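Local structure of periplasmic cell division protein (SufI) (Aquifex aeolicus, 6SYY) at residues V276-L284 and A472-T480. The protein is a multicopper oxidase, or laccase-like enzyme, that binds copper ions and probably couples oxidation of its substrates to reduction of dioxygen. Residues are numbered along the deposited sequence; the frame is centred on the assembly and turned at random.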
loop_
_atom_site.group_PDB
_atom_site.type_symbol
_atom_site.label_atom_id
_atom_site.label_comp_id
_atom_site.label_asym_id
_atom_site.label_seq_id
_atom_site.Cartn_x
_atom_site.Cartn_y
_atom_site.Cartn_z
ATOM N N VAL A 276 -16.510 3.360 -0.009
ATOM C CA VAL A 276 -15.264 3.140 0.714
ATOM C C VAL A 276 -15.613 2.553 2.072
ATOM O O VAL A 276 -16.399 3.134 2.828
ATOM C CB VAL A 276 -14.472 4.444 0.866
ATOM C CG1 VAL A 276 -13.211 4.208 1.692
ATOM C CG2 VAL A 276 -14.128 5.018 -0.493
ATOM N N ILE A 277 -15.046 1.393 2.385
ATOM C CA ILE A 277 -15.256 0.797 3.697
ATOM C C ILE A 277 -13.978 0.690 4.515
ATOM O O ILE A 277 -14.063 0.537 5.745
ATOM C CB ILE A 277 -15.935 -0.584 3.586
ATOM C CG1 ILE A 277 -15.057 -1.557 2.794
ATOM C CG2 ILE A 277 -17.330 -0.442 2.983
ATOM C CD1 ILE A 277 -15.395 -3.018 3.037
ATOM N N GLY A 278 -12.803 0.787 3.904
ATOM C CA GLY A 278 -11.573 0.647 4.657
ATOM C C GLY A 278 -10.424 1.347 3.975
ATOM O O GLY A 278 -10.448 1.601 2.766
ATOM N N VAL A 279 -9.412 1.668 4.780
ATOM C CA VAL A 279 -8.170 2.253 4.286
ATOM C C VAL A 279 -7.007 1.433 4.833
ATOM O O VAL A 279 -7.204 0.311 5.313
ATOM C CB VAL A 279 -8.057 3.739 4.675
ATOM C CG1 VAL A 279 -9.085 4.566 3.908
ATOM C CG2 VAL A 279 -8.263 3.907 6.165
ATOM N N GLU A 280 -5.792 1.987 4.774
ATOM C CA GLU A 280 -4.604 1.211 5.122
ATOM C C GLU A 280 -4.697 0.637 6.531
ATOM O O GLU A 280 -4.292 -0.507 6.770
ATOM C CB GLU A 280 -3.349 2.073 4.993
ATOM C CG GLU A 280 -3.170 2.716 3.640
ATOM C CD GLU A 280 -3.854 4.056 3.556
ATOM O OE1 GLU A 280 -3.438 4.978 4.290
ATOM O OE2 GLU A 280 -4.816 4.185 2.770
ATOM N N GLY A 281 -5.226 1.413 7.472
ATOM C CA GLY A 281 -5.303 0.976 8.852
ATOM C C GLY A 281 -6.609 0.307 9.222
ATOM O O GLY A 281 -6.970 0.261 10.402
ATOM N N GLY A 282 -7.333 -0.206 8.239
ATOM C CA GLY A 282 -8.501 -1.015 8.504
ATOM C C GLY A 282 -9.807 -0.324 8.162
ATOM O O GLY A 282 -9.868 0.624 7.373
ATOM N N LEU A 283 -10.876 -0.819 8.784
ATOM C CA LEU A 283 -12.226 -0.410 8.422
ATOM C C LEU A 283 -12.524 0.996 8.920
ATOM O O LEU A 283 -12.075 1.396 9.996
ATOM C CB LEU A 283 -13.249 -1.389 9.003
ATOM C CG LEU A 283 -13.243 -2.817 8.450
ATOM C CD1 LEU A 283 -13.915 -3.778 9.422
ATOM C CD2 LEU A 283 -13.916 -2.878 7.082
ATOM N N LEU A 284 -13.290 1.745 8.126
ATOM C CA LEU A 284 -13.878 2.986 8.603
ATOM C C LEU A 284 -15.003 2.682 9.594
ATOM O O LEU A 284 -15.372 1.528 9.823
ATOM C CB LEU A 284 -14.419 3.815 7.438
ATOM C CG LEU A 284 -13.415 4.206 6.358
ATOM C CD1 LEU A 284 -14.095 5.025 5.283
ATOM C CD2 LEU A 284 -12.266 4.980 6.962
ATOM N N ALA A 472 -13.051 10.820 1.175
ATOM C CA ALA A 472 -13.430 9.578 1.844
ATOM C C ALA A 472 -12.212 8.707 2.099
ATOM O O ALA A 472 -12.100 8.065 3.150
ATOM C CB ALA A 472 -14.459 8.819 1.010
ATOM N N THR A 473 -11.275 8.694 1.153
ATOM C CA THR A 473 -10.044 7.931 1.304
ATOM C C THR A 473 -9.088 8.540 2.323
ATOM O O THR A 473 -8.082 7.904 2.649
ATOM C CB THR A 473 -9.349 7.804 -0.051
ATOM O OG1 THR A 473 -9.123 9.109 -0.602
ATOM C CG2 THR A 473 -10.214 6.998 -1.009
ATOM N N ASP A 474 -9.369 9.742 2.827
ATOM C CA ASP A 474 -8.558 10.352 3.877
ATOM C C ASP A 474 -9.006 9.965 5.279
ATOM O O ASP A 474 -8.328 10.324 6.248
ATOM C CB ASP A 474 -8.587 11.884 3.770
ATOM C CG ASP A 474 -7.765 12.413 2.614
ATOM O OD1 ASP A 474 -6.728 11.800 2.291
ATOM O OD2 ASP A 474 -8.152 13.456 2.043
ATOM N N LEU A 475 -10.121 9.259 5.411
ATOM C CA LEU A 475 -10.711 8.990 6.711
ATOM C C LEU A 475 -10.072 7.765 7.358
ATOM O O LEU A 475 -9.242 7.071 6.767
ATOM C CB LEU A 475 -12.221 8.799 6.576
ATOM C CG LEU A 475 -12.956 9.961 5.907
ATOM C CD1 LEU A 475 -14.425 9.639 5.714
ATOM C CD2 LEU A 475 -12.790 11.238 6.721
ATOM N N GLY A 476 -10.472 7.505 8.598
ATOM C CA GLY A 476 -10.017 6.322 9.291
ATOM C C GLY A 476 -8.549 6.377 9.682
ATOM O O GLY A 476 -7.917 7.436 9.736
ATOM N N TRP A 477 -8.014 5.193 9.973
ATOM C CA TRP A 477 -6.611 5.025 10.338
ATOM C C TRP A 477 -5.799 4.877 9.057
ATOM O O TRP A 477 -5.952 3.892 8.330
ATOM C CB TRP A 477 -6.427 3.808 11.241
ATOM C CG TRP A 477 -6.981 3.961 12.637
ATOM C CD1 TRP A 477 -8.108 3.375 13.144
ATOM C CD2 TRP A 477 -6.419 4.738 13.706
ATOM N NE1 TRP A 477 -8.284 3.743 14.458
ATOM C CE2 TRP A 477 -7.263 4.580 14.825
ATOM C CE3 TRP A 477 -5.287 5.551 13.823
ATOM C CZ2 TRP A 477 -7.008 5.207 16.047
ATOM C CZ3 TRP A 477 -5.038 6.177 15.039
ATOM C CH2 TRP A 477 -5.894 6.000 16.132
ATOM N N LYS A 478 -4.944 5.854 8.775
ATOM C CA LYS A 478 -4.130 5.862 7.570
ATOM C C LYS A 478 -2.673 5.601 7.924
ATOM O O LYS A 478 -2.260 5.767 9.074
ATOM C CB LYS A 478 -4.259 7.207 6.847
ATOM C CG LYS A 478 -5.682 7.574 6.464
ATOM C CD LYS A 478 -6.098 6.878 5.182
ATOM C CE LYS A 478 -5.324 7.429 3.999
ATOM N NZ LYS A 478 -5.553 6.621 2.771
ATOM N N ASP A 479 -1.886 5.178 6.924
ATOM C CA ASP A 479 -0.433 5.219 7.047
ATOM C C ASP A 479 0.258 5.882 5.860
ATOM O O ASP A 479 1.484 6.034 5.890
ATOM C CB ASP A 479 0.158 3.813 7.284
ATOM C CG ASP A 479 -0.064 2.858 6.126
ATOM O OD1 ASP A 479 0.232 3.209 4.963
ATOM O OD2 ASP A 479 -0.501 1.721 6.394
ATOM N N THR A 480 -0.487 6.299 4.833
ATOM C CA THR A 480 0.062 7.021 3.688
ATOM C C THR A 480 -0.922 8.112 3.286
ATOM O O THR A 480 -2.061 7.807 2.919
ATOM C CB THR A 480 0.314 6.075 2.506
ATOM O OG1 THR A 480 1.134 4.974 2.925
ATOM C CG2 THR A 480 1.000 6.818 1.369
HETATM O O HOH W 1 -9.778 3.009 9.091
#
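A472 sets its CB against CG2 of V276, 4.1 Å away, at the start of a short 3-10 turn that lies over the hairpin formed by strands 270-279 and 282-290. The carbonyl of T473 receives K478 NZ nearly head-on, and V279 CG1 also packs against this oxygen. L475 CB rests on L284 CD2 at 3.8 Å, while its buried carbonyl O meets V279 CG2 instead of a polar partner. At G476 the chain turns with positive phi, and L284 CD2 lies so close that a side chain here would clash. W477 O accepts the N-H of G281 N at 2.7 Å, a bent bond (130°) with the donor tilted from the carbonyl plane; a water accepts from W477 N and donates weakly to G282 O. The K478 chain, folded at chi2 and chi3, passes V279 CB and curls NZ back to the syn side of E280 OE2, a 2.5 Å salt bridge; E299 also pairs with this lysine. E280 OE1 takes D479 N at 3.1 Å and T480 N at 3.3 Å on its anti side, the latter clearly out of the carboxylate plane. An alanine in place of E280 would remove both oxygens, and is likely to leave these two N-H groups without their acceptor and K478 with E299 but no salt bridge across the contact. E280 OE1 and D479 OD1 are 4.1 Å apart, like charges probably offset by K478 and by R300, which bridges to D479 OD2. D479 OD1 hydrogen-bonds H120 NE2 and its backbone O H454 ND1, both histidines being copper ligands. The hairpin's type I turn, from the central cupredoxin-like domain, thus meets a C-terminal-domain loop beside the copper cluster; V276 and T473 touch I301 of strand 300-306, and T480 touches P452 and H454 of strand 451-455.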